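Local structure of phospholipase C beta (Meleagris gallopavo, 1JAD) at residues Q17-L21 / A22-Q26; L55-K58 / Y59-F63; R156-D160 / K161-E165. The protein is the C-terminal part of a beta-class phospholipase C, an elongated bundle of long helices in antiparallel coiled-coil style, modelled as two copies. One frame throughout, in Å; residues are numbered along the deposited sequence.

Interaction 1 of 3, residues Q17-L21 / A22-Q26; sequences QTASL and AELQQ
Ser20 and Glu23 each reach for the other's backbone N-H. Ser20 OG, in the N-cap position, accepts from Glu23 N at 3.4 Å. In return Ser20 N points to Glu23 OE2 at 3.3 Å. Both bonds are weak. The serine hydroxyl sits between its own N and carbonyl carbon (chi1 55°), which turns OG to the first turn of the helix. Glu23 has CG anti to its carbonyl carbon and runs straight on to CD, long enough to bring the carboxylate back to the Ser20 amide. The main chain adds a firmer bond, Leu24 N to Ser20 O at 3.2 Å, with an N-H...O angle of 164° and the donor tilted slightly from the carbonyl plane.

The reciprocal pair is a capping box, and it opens the short helix 21-24, which precedes the long helix 28-64. The box gives the Glu23 amide of the first turn and the amide of the cap residue itself an acceptor, and the carboxylate of Glu23 would also be expected to suit the positive end of the helix dipole.

Apolar contact comes from Ala19 CB, which meets Leu24 CD2 at 4.0 Å and also lies 4.0 Å from Glu23 CB. Two other carbons lie against polar oxygens: Leu24 CG is 3.4 Å from Ser20 O, and Ala22 CB lies 3.6 Å from Ser20 OG. Beyond the turn, Leu24 leans on Ala117 of helix 75-155 and on Asn204 of helix 161-245.

Leu21 and Gln25 lie one turn apart, and their side chains cross obliquely. Their nearest atoms are modelled too close for the detail to be trusted, but both residues touch Ile113 of helix 75-155. Thr18, ahead of the cap, hydrogen-bonds through OG1 to Glu124 OE1.

Interaction 2 of 3, residues L55-K58 / Y59-F63; sequences LLQK and YSVLF
Gln57 O is gripped by Ser60 N at 2.8 Å, with the donor above the carbonyl plane. Val61 N adds a weak bond to the same oxygen. Ser60 OG lies 2.7 Å from Gln57 O and has two further acceptors, Leu56 O at 2.9 Å and Gln57 OE1 at 3.0 Å; its single proton cannot serve all three. Tyr241 OH of helix 161-245 is a weak hydrogen-bond partner of both Ser60 OG and Leu56 O. The bend of Gln57 at chi2 (57°) swings OE1 back to the hydroxyl.

All this lies in the last turns of helix 28-64, where the three-residue spacing of the Ser60 to Gln57 bond resembles a 3-10 turn. The next carbonyl, Lys58 O, takes the regular four-residue bond from Leu62 N at 3.3 Å and 176°.

Leu62 CD1 sits 4.1 Å above the centre of the Tyr59 ring. At the ring's edge Leu55 O is 3.4 Å from Tyr59 CD1. Tyr59 CD2 lies over a face of Phe63, toward the rim. Extended Lys58 runs alongside Tyr59, pointing the same way. Tyr59 OH hydrogen-bonds Glu86 OE2 of helix 75-155, and Lys58 NZ has a long, weak ion pair to Glu86 OE1.

Interaction 3 of 3, residues R156-D160 / K161-E165; sequences RSTSD and KAAQE
Asp160 sets its side chain beside Ala163 and the N-H of Lys161, near the start of helix 161-245. Its CB is 3.5 Å from Lys161 N and 3.9 Å from Ala163 CB. CG is anti to the backbone N (chi1 -178°), which lays the carboxylate along the chain that follows. OD1 then stands 3.7 Å from Lys161 N, while OD2 stops 3.6 Å from both Ala163 CB and Ala163 N, the latter less surely placed. Neither oxygen is close enough to these amides to count as bonded.

The main chain does the holding. Gln164 N gives Asp160 O a bond of 3.0 Å, at 165° and nearly along the C=O axis. Gln164 CG comes up beside the same oxygen at 3.2 Å. Farther back, Thr158 CG2 touches Ala163 CB at 3.7 Å.

This is the tight connection between helices 75-155 and 161-245, the bend of a long antiparallel hairpin. Gln164 reaches over to Met154 and Met155 of the preceding helix, and Lys161 packs on Leu72 of the second subunit.

A carboxylate set near the early amides of a helix, with the side chain of Arg166 against it, would tend to be stabilised in its charged form, probably through the field of the helix end and of that arginine.

In the fold
The three contacts are spread along one elongated molecule, with interactions 2 and 3 on opposite sides of its centre, their centres about 114 Å apart. Interaction 1 lies near the middle, its centre about 9 Å from the chain's centre, yet it is a surface contact, as is interaction 3. Interaction 2 is partly buried, its Tyr59 and Phe63 set against both of the long helices 75-155 and 161-245. Interactions 1 and 3 both concern the start of a helix and both use a main-chain carbonyl, but only interaction 1 adds a reciprocal side-chain capping box, whose bonds are weak. Interaction 2, inside a helix, adds aromatic packing. Among the three, the second subunit touches interaction 3 alone.

Interaction 1 of 3, residues Q17-L21 / A22-Q26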
ATOM      1  N   GLN A  17      11.368  11.035   4.317  1.00 54.34           N
ATOM      2  CA  GLN A  17      10.933  11.728   3.111  1.00 55.16           C
ATOM      3  C   GLN A  17      10.554  10.777   1.981  1.00 53.79           C
ATOM      4  O   GLN A  17      11.313   9.871   1.646  1.00 53.38           O
ATOM      5  CB  GLN A  17      12.021  12.673   2.600  1.00 55.97           C
ATOM      6  CG  GLN A  17      13.269  11.973   2.106  1.00 58.59           C
ATOM      7  CD  GLN A  17      14.066  12.836   1.139  1.00 60.64           C
ATOM      8  OE1 GLN A  17      13.590  13.166   0.049  1.00 61.89           O
ATOM      9  NE2 GLN A  17      15.275  13.212   1.535  1.00 62.03           N
ATOM     10  N   THR A  18       9.380  10.997   1.396  1.00 52.91           N
ATOM     11  CA  THR A  18       8.898  10.188   0.279  1.00 52.21           C
ATOM     12  C   THR A  18       8.491  11.116  -0.849  1.00 50.21           C
ATOM     13  O   THR A  18       7.977  12.208  -0.608  1.00 48.49           O
ATOM     14  CB  THR A  18       7.660   9.323   0.650  1.00 53.63           C
ATOM     15  OG1 THR A  18       8.056   8.251   1.513  1.00 54.72           O
ATOM     16  CG2 THR A  18       7.018   8.735  -0.608  1.00 54.63           C
ATOM     17  N   ALA A  19       8.723  10.674  -2.082  1.00 49.11           N
ATOM     18  CA  ALA A  19       8.373  11.467  -3.252  1.00 47.79           C
ATOM     19  C   ALA A  19       6.958  11.988  -3.087  1.00 46.57           C
ATOM     20  O   ALA A  19       6.111  11.327  -2.487  1.00 45.70           O
ATOM     21  CB  ALA A  19       8.477  10.616  -4.519  1.00 47.81           C
ATOM     22  N   SER A  20       6.708  13.184  -3.605  1.00 45.85           N
ATOM     23  CA  SER A  20       5.383  13.779  -3.518  1.00 44.84           C
ATOM     24  C   SER A  20       4.550  13.327  -4.711  1.00 43.50           C
ATOM     25  O   SER A  20       5.069  12.698  -5.637  1.00 42.35           O
ATOM     26  CB  SER A  20       5.488  15.304  -3.492  1.00 44.22           C
ATOM     27  OG  SER A  20       6.210  15.772  -4.615  1.00 47.21           O
ATOM     28  N   LEU A  21       3.260  13.644  -4.685  1.00 42.48           N
ATOM     29  CA  LEU A  21       2.376  13.258  -5.770  1.00 42.14           C
ATOM     30  C   LEU A  21       2.895  13.942  -7.028  1.00 42.71           C
ATOM     31  O   LEU A  21       2.712  13.445  -8.134  1.00 43.57           O
ATOM     32  CB  LEU A  21       0.943  13.728  -5.502  1.00 40.81           C
ATOM     33  CG  LEU A  21      -0.210  12.893  -6.076  1.00 39.75           C
ATOM     34  CD1 LEU A  21      -1.439  13.760  -6.167  1.00 36.17           C
ATOM     35  CD2 LEU A  21       0.127  12.369  -7.451  1.00 41.55           C
ATOM     36  N   ALA A  22       3.546  15.087  -6.838  1.00 43.59           N
ATOM     37  CA  ALA A  22       4.089  15.879  -7.935  1.00 42.94           C
ATOM     38  C   ALA A  22       5.251  15.180  -8.615  1.00 43.22           C
ATOM     39  O   ALA A  22       5.330  15.140  -9.842  1.00 43.62           O
ATOM     40  CB  ALA A  22       4.538  17.240  -7.424  1.00 42.32           C
ATOM     41  N   GLU A  23       6.162  14.641  -7.815  1.00 44.31           N
ATOM     42  CA  GLU A  23       7.320  13.939  -8.354  1.00 45.44           C
ATOM     43  C   GLU A  23       6.899  12.702  -9.146  1.00 44.94           C
ATOM     44  O   GLU A  23       7.453  12.414 -10.209  1.00 44.32           O
ATOM     45  CB  GLU A  23       8.255  13.529  -7.215  1.00 46.91           C
ATOM     46  CG  GLU A  23       8.841  14.709  -6.450  1.00 50.60           C
ATOM     47  CD  GLU A  23       9.787  14.279  -5.344  1.00 52.30           C
ATOM     48  OE1 GLU A  23      10.750  13.532  -5.633  1.00 54.00           O
ATOM     49  OE2 GLU A  23       9.572  14.698  -4.187  1.00 53.55           O
ATOM     50  N   LEU A  24       5.910  11.988  -8.619  1.00 45.06           N
ATOM     51  CA  LEU A  24       5.394  10.769  -9.233  1.00 45.70           C
ATOM     52  C   LEU A  24       4.603  10.970 -10.526  1.00 46.35           C
ATOM     53  O   LEU A  24       4.640  10.119 -11.416  1.00 45.26           O
ATOM     54  CB  LEU A  24       4.529  10.018  -8.221  1.00 43.71           C
ATOM     55  CG  LEU A  24       5.286   9.593  -6.965  1.00 43.74           C
ATOM     56  CD1 LEU A  24       4.338   8.943  -5.969  1.00 43.36           C
ATOM     57  CD2 LEU A  24       6.394   8.635  -7.358  1.00 42.75           C
ATOM     58  N   GLN A  25       3.881  12.086 -10.620  1.00 47.98           N
ATOM     59  CA  GLN A  25       3.073  12.395 -11.803  1.00 49.65           C
ATOM     60  C   GLN A  25       3.935  12.830 -12.979  1.00 51.03           C
ATOM     61  O   GLN A  25       3.411  13.217 -14.025  1.00 51.13           O
ATOM     62  CB  GLN A  25       2.081  13.521 -11.494  1.00 48.18           C
ATOM     63  CG  GLN A  25       1.034  13.187 -10.464  1.00 48.02           C
ATOM     64  CD  GLN A  25       0.234  14.404 -10.050  1.00 47.53           C
ATOM     65  OE1 GLN A  25      -0.684  14.308  -9.236  1.00 47.98           O
ATOM     66  NE2 GLN A  25       0.580  15.560 -10.606  1.00 46.97           N
ATOM     67  N   GLN A  26       5.251  12.777 -12.807  1.00 52.75           N
ATOM     68  CA  GLN A  26       6.159  13.187 -13.865  1.00 55.44           C
ATOM     69  C   GLN A  26       7.042  12.050 -14.367  1.00 56.90           C
ATOM     70  O   GLN A  26       7.698  12.184 -15.394  1.00 57.81           O
ATOM     71  CB  GLN A  26       7.028  14.345 -13.377  1.00 55.75           C
ATOM     72  CG  GLN A  26       6.231  15.509 -12.817  1.00 58.50           C
ATOM     73  CD  GLN A  26       5.142  15.980 -13.766  1.00 61.40           C
ATOM     74  OE1 GLN A  26       5.411  16.339 -14.913  1.00 62.55           O
ATOM     75  NE2 GLN A  26       3.901  15.983 -13.288  1.00 62.84           N
TER

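Interaction 2 of 3, residues L55-K58 / Y59-F63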
ATOM      1  N   LEU A  55     -25.715   6.412 -38.534  1.00 55.41           N
ATOM      2  CA  LEU A  55     -27.127   6.429 -38.161  1.00 56.03           C
ATOM      3  C   LEU A  55     -27.906   7.378 -39.071  1.00 57.03           C
ATOM      4  O   LEU A  55     -29.087   7.153 -39.349  1.00 58.14           O
ATOM      5  CB  LEU A  55     -27.290   6.866 -36.697  1.00 55.40           C
ATOM      6  CG  LEU A  55     -28.708   6.937 -36.117  1.00 54.91           C
ATOM      7  CD1 LEU A  55     -29.388   5.577 -36.226  1.00 56.86           C
ATOM      8  CD2 LEU A  55     -28.646   7.373 -34.663  1.00 55.23           C
ATOM      9  N   LEU A  56     -27.252   8.442 -39.531  1.00 56.80           N
ATOM     10  CA  LEU A  56     -27.914   9.388 -40.419  1.00 56.76           C
ATOM     11  C   LEU A  56     -28.012   8.762 -41.807  1.00 57.03           C
ATOM     12  O   LEU A  56     -29.024   8.907 -42.491  1.00 56.26           O
ATOM     13  CB  LEU A  56     -27.140  10.708 -40.481  1.00 56.22           C
ATOM     14  CG  LEU A  56     -26.989  11.456 -39.154  1.00 55.45           C
ATOM     15  CD1 LEU A  56     -26.287  12.774 -39.392  1.00 55.43           C
ATOM     16  CD2 LEU A  56     -28.351  11.703 -38.540  1.00 55.98           C
ATOM     17  N   GLN A  57     -26.962   8.058 -42.214  1.00 57.27           N
ATOM     18  CA  GLN A  57     -26.959   7.392 -43.510  1.00 58.09           C
ATOM     19  C   GLN A  57     -28.192   6.499 -43.607  1.00 56.60           C
ATOM     20  O   GLN A  57     -28.883   6.489 -44.620  1.00 56.34           O
ATOM     21  CB  GLN A  57     -25.688   6.549 -43.671  1.00 61.86           C
ATOM     22  CG  GLN A  57     -25.670   5.615 -44.889  1.00 66.57           C
ATOM     23  CD  GLN A  57     -25.884   6.337 -46.219  1.00 69.43           C
ATOM     24  OE1 GLN A  57     -26.963   6.881 -46.480  1.00 70.59           O
ATOM     25  NE2 GLN A  57     -24.850   6.345 -47.063  1.00 69.59           N
ATOM     26  N   LYS A  58     -28.459   5.760 -42.535  1.00 55.02           N
ATOM     27  CA  LYS A  58     -29.603   4.863 -42.469  1.00 53.54           C
ATOM     28  C   LYS A  58     -30.902   5.616 -42.738  1.00 53.77           C
ATOM     29  O   LYS A  58     -31.796   5.103 -43.420  1.00 53.34           O
ATOM     30  CB  LYS A  58     -29.657   4.202 -41.091  1.00 53.57           C
ATOM     31  CG  LYS A  58     -30.877   3.327 -40.850  1.00 53.81           C
ATOM     32  CD  LYS A  58     -30.924   2.878 -39.398  1.00 54.29           C
ATOM     33  CE  LYS A  58     -32.226   2.167 -39.080  1.00 57.14           C
ATOM     34  NZ  LYS A  58     -32.353   1.840 -37.621  1.00 59.19           N
ATOM     35  N   TYR A  59     -31.016   6.828 -42.202  1.00 53.18           N
ATOM     36  CA  TYR A  59     -32.216   7.626 -42.419  1.00 53.08           C
ATOM     37  C   TYR A  59     -32.213   8.379 -43.736  1.00 54.05           C
ATOM     38  O   TYR A  59     -33.125   9.153 -44.014  1.00 53.95           O
ATOM     39  CB  TYR A  59     -32.447   8.599 -41.265  1.00 51.69           C
ATOM     40  CG  TYR A  59     -33.100   7.931 -40.085  1.00 51.05           C
ATOM     41  CD1 TYR A  59     -32.433   6.943 -39.356  1.00 49.70           C
ATOM     42  CD2 TYR A  59     -34.419   8.229 -39.742  1.00 49.43           C
ATOM     43  CE1 TYR A  59     -33.067   6.264 -38.319  1.00 49.04           C
ATOM     44  CE2 TYR A  59     -35.063   7.558 -38.710  1.00 49.03           C
ATOM     45  CZ  TYR A  59     -34.385   6.574 -38.003  1.00 49.36           C
ATOM     46  OH  TYR A  59     -35.041   5.885 -37.005  1.00 47.80           O
ATOM     47  N   SER A  60     -31.180   8.156 -44.540  1.00 55.56           N
ATOM     48  CA  SER A  60     -31.087   8.785 -45.850  1.00 56.86           C
ATOM     49  C   SER A  60     -31.968   7.889 -46.708  1.00 57.33           C
ATOM     50  O   SER A  60     -32.836   8.353 -47.445  1.00 58.08           O
ATOM     51  CB  SER A  60     -29.655   8.719 -46.382  1.00 57.36           C
ATOM     52  OG  SER A  60     -28.721   9.110 -45.400  1.00 59.80           O
ATOM     53  N   VAL A  61     -31.717   6.588 -46.584  1.00 57.11           N
ATOM     54  CA  VAL A  61     -32.448   5.563 -47.307  1.00 57.72           C
ATOM     55  C   VAL A  61     -33.923   5.591 -46.909  1.00 59.09           C
ATOM     56  O   VAL A  61     -34.800   5.734 -47.761  1.00 59.88           O
ATOM     57  CB  VAL A  61     -31.863   4.158 -46.998  1.00 57.08           C
ATOM     58  CG1 VAL A  61     -32.618   3.087 -47.764  1.00 55.34           C
ATOM     59  CG2 VAL A  61     -30.394   4.122 -47.358  1.00 57.30           C
ATOM     60  N   LEU A  62     -34.187   5.465 -45.612  1.00 59.85           N
ATOM     61  CA  LEU A  62     -35.552   5.461 -45.100  1.00 60.70           C
ATOM     62  C   LEU A  62     -36.363   6.670 -45.561  1.00 61.42           C
ATOM     63  O   LEU A  62     -37.492   6.528 -46.035  1.00 61.79           O
ATOM     64  CB  LEU A  62     -35.531   5.397 -43.570  1.00 60.62           C
ATOM     65  CG  LEU A  62     -34.819   4.171 -42.990  1.00 61.22           C
ATOM     66  CD1 LEU A  62     -34.888   4.187 -41.470  1.00 60.59           C
ATOM     67  CD2 LEU A  62     -35.469   2.912 -43.529  1.00 61.47           C
ATOM     68  N   PHE A  63     -35.783   7.858 -45.425  1.00 61.64           N
ATOM     69  CA  PHE A  63     -36.449   9.091 -45.827  1.00 62.50           C
ATOM     70  C   PHE A  63     -36.778   9.187 -47.311  1.00 62.76           C
ATOM     71  O   PHE A  63     -37.931   9.416 -47.681  1.00 63.52           O
ATOM     72  CB  PHE A  63     -35.601  10.304 -45.423  1.00 63.38           C
ATOM     73  CG  PHE A  63     -35.835  10.774 -44.013  1.00 64.45           C
ATOM     74  CD1 PHE A  63     -34.945  11.655 -43.408  1.00 64.79           C
ATOM     75  CD2 PHE A  63     -36.963  10.372 -43.302  1.00 64.20           C
ATOM     76  CE1 PHE A  63     -35.177  12.129 -42.115  1.00 65.23           C
ATOM     77  CE2 PHE A  63     -37.200  10.844 -42.010  1.00 64.68           C
ATOM     78  CZ  PHE A  63     -36.308  11.723 -41.415  1.00 63.70           C
TER

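Interaction 3 of 3, residues R156-D160 / K161-E165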
ATOM      1  N   ARG A 156      49.165   0.371  32.751  1.00 49.65           N
ATOM      2  CA  ARG A 156      50.467   1.007  32.917  1.00 52.39           C
ATOM      3  C   ARG A 156      50.548   2.087  33.997  1.00 53.85           C
ATOM      4  O   ARG A 156      51.626   2.623  34.246  1.00 52.60           O
ATOM      5  CB  ARG A 156      50.964   1.588  31.592  1.00 55.04           C
ATOM      6  CG  ARG A 156      50.159   2.750  31.038  1.00 57.85           C
ATOM      7  CD  ARG A 156      50.972   3.445  29.948  1.00 62.20           C
ATOM      8  NE  ARG A 156      50.292   4.592  29.351  1.00 65.56           N
ATOM      9  CZ  ARG A 156      50.887   5.465  28.542  1.00 67.03           C
ATOM     10  NH1 ARG A 156      52.175   5.322  28.239  1.00 66.46           N
ATOM     11  NH2 ARG A 156      50.196   6.477  28.031  1.00 66.62           N
ATOM     12  N   SER A 157      49.425   2.419  34.630  1.00 55.67           N
ATOM     13  CA  SER A 157      49.445   3.426  35.692  1.00 58.95           C
ATOM     14  C   SER A 157      49.168   2.734  37.027  1.00 61.12           C
ATOM     15  O   SER A 157      49.233   3.352  38.090  1.00 61.96           O
ATOM     16  CB  SER A 157      48.395   4.520  35.448  1.00 58.72           C
ATOM     17  OG  SER A 157      47.073   4.014  35.558  1.00 59.74           O
ATOM     18  N   THR A 158      48.851   1.445  36.959  1.00 62.33           N
ATOM     19  CA  THR A 158      48.574   0.664  38.153  1.00 62.66           C
ATOM     20  C   THR A 158      49.287  -0.666  38.024  1.00 64.53           C
ATOM     21  O   THR A 158      48.977  -1.462  37.136  1.00 65.14           O
ATOM     22  CB  THR A 158      47.083   0.399  38.310  1.00 63.11           C
ATOM     23  OG1 THR A 158      46.391   1.647  38.402  1.00 65.38           O
ATOM     24  CG2 THR A 158      46.820  -0.417  39.562  1.00 63.17           C
ATOM     25  N   SER A 159      50.247  -0.904  38.910  1.00 63.46           N
ATOM     26  CA  SER A 159      51.005  -2.143  38.873  1.00 65.23           C
ATOM     27  C   SER A 159      50.678  -3.064  40.034  1.00 63.58           C
ATOM     28  O   SER A 159      51.576  -3.644  40.643  1.00 67.06           O
ATOM     29  CB  SER A 159      52.503  -1.841  38.850  1.00 63.07           C
ATOM     30  OG  SER A 159      52.864  -1.182  37.648  1.00 65.22           O
ATOM     31  N   ASP A 160      49.388  -3.197  40.339  1.00 61.56           N
ATOM     32  CA  ASP A 160      48.935  -4.064  41.423  1.00 62.00           C
ATOM     33  C   ASP A 160      47.726  -4.883  40.983  1.00 63.27           C
ATOM     34  O   ASP A 160      46.645  -4.334  40.779  1.00 67.52           O
ATOM     35  CB  ASP A 160      48.559  -3.241  42.650  1.00 59.43           C
ATOM     36  CG  ASP A 160      48.135  -4.110  43.807  1.00 54.90           C
ATOM     37  OD1 ASP A 160      48.953  -4.957  44.228  1.00 55.37           O
ATOM     38  OD2 ASP A 160      46.992  -3.963  44.292  1.00 54.13           O
ATOM     39  N   LYS A 161      47.912  -6.193  40.848  1.00 66.52           N
ATOM     40  CA  LYS A 161      46.835  -7.081  40.409  1.00 68.41           C
ATOM     41  C   LYS A 161      45.446  -6.748  40.942  1.00 68.75           C
ATOM     42  O   LYS A 161      44.657  -6.103  40.251  1.00 70.27           O
ATOM     43  CB  LYS A 161      47.177  -8.540  40.734  1.00 70.89           C
ATOM     44  CG  LYS A 161      48.141  -9.194  39.744  1.00 72.92           C
ATOM     45  CD  LYS A 161      49.462  -8.445  39.636  1.00 74.47           C
ATOM     46  CE  LYS A 161      50.371  -9.080  38.587  1.00 75.20           C
ATOM     47  NZ  LYS A 161      51.652  -8.331  38.422  1.00 74.98           N
ATOM     48  N   ALA A 162      45.146  -7.186  42.159  1.00 66.84           N
ATOM     49  CA  ALA A 162      43.841  -6.942  42.767  1.00 65.23           C
ATOM     50  C   ALA A 162      43.246  -5.608  42.338  1.00 64.24           C
ATOM     51  O   ALA A 162      42.038  -5.497  42.134  1.00 64.86           O
ATOM     52  CB  ALA A 162      43.949  -6.994  44.283  1.00 65.07           C
ATOM     53  N   ALA A 163      44.102  -4.599  42.200  1.00 62.52           N
ATOM     54  CA  ALA A 163      43.668  -3.268  41.793  1.00 60.22           C
ATOM     55  C   ALA A 163      43.206  -3.233  40.342  1.00 58.67           C
ATOM     56  O   ALA A 163      42.053  -2.907  40.055  1.00 57.96           O
ATOM     57  CB  ALA A 163      44.797  -2.276  41.998  1.00 60.38           C
ATOM     58  N   GLN A 164      44.110  -3.573  39.433  1.00 56.88           N
ATOM     59  CA  GLN A 164      43.793  -3.569  38.015  1.00 56.67           C
ATOM     60  C   GLN A 164      42.655  -4.518  37.631  1.00 56.02           C
ATOM     61  O   GLN A 164      42.001  -4.327  36.606  1.00 54.92           O
ATOM     62  CB  GLN A 164      45.061  -3.865  37.205  1.00 56.60           C
ATOM     63  CG  GLN A 164      45.909  -5.001  37.735  1.00 57.41           C
ATOM     64  CD  GLN A 164      47.162  -5.237  36.900  1.00 59.05           C
ATOM     65  OE1 GLN A 164      47.996  -4.342  36.733  1.00 58.86           O
ATOM     66  NE2 GLN A 164      47.299  -6.450  36.373  1.00 60.40           N
ATOM     67  N   GLU A 165      42.401  -5.522  38.462  1.00 55.80           N
ATOM     68  CA  GLU A 165      41.331  -6.473  38.185  1.00 55.41           C
ATOM     69  C   GLU A 165      40.018  -5.764  38.451  1.00 52.99           C
ATOM     70  O   GLU A 165      39.063  -5.898  37.690  1.00 54.03           O
ATOM     71  CB  GLU A 165      41.461  -7.697  39.091  1.00 58.44           C
ATOM     72  CG  GLU A 165      42.905  -8.171  39.230  1.00 62.56           C
ATOM     73  CD  GLU A 165      43.582  -8.446  37.892  1.00 64.46           C
ATOM     74  OE1 GLU A 165      44.830  -8.560  37.875  1.00 64.05           O
ATOM     75  OE2 GLU A 165      42.873  -8.563  36.867  1.00 66.17           O
TER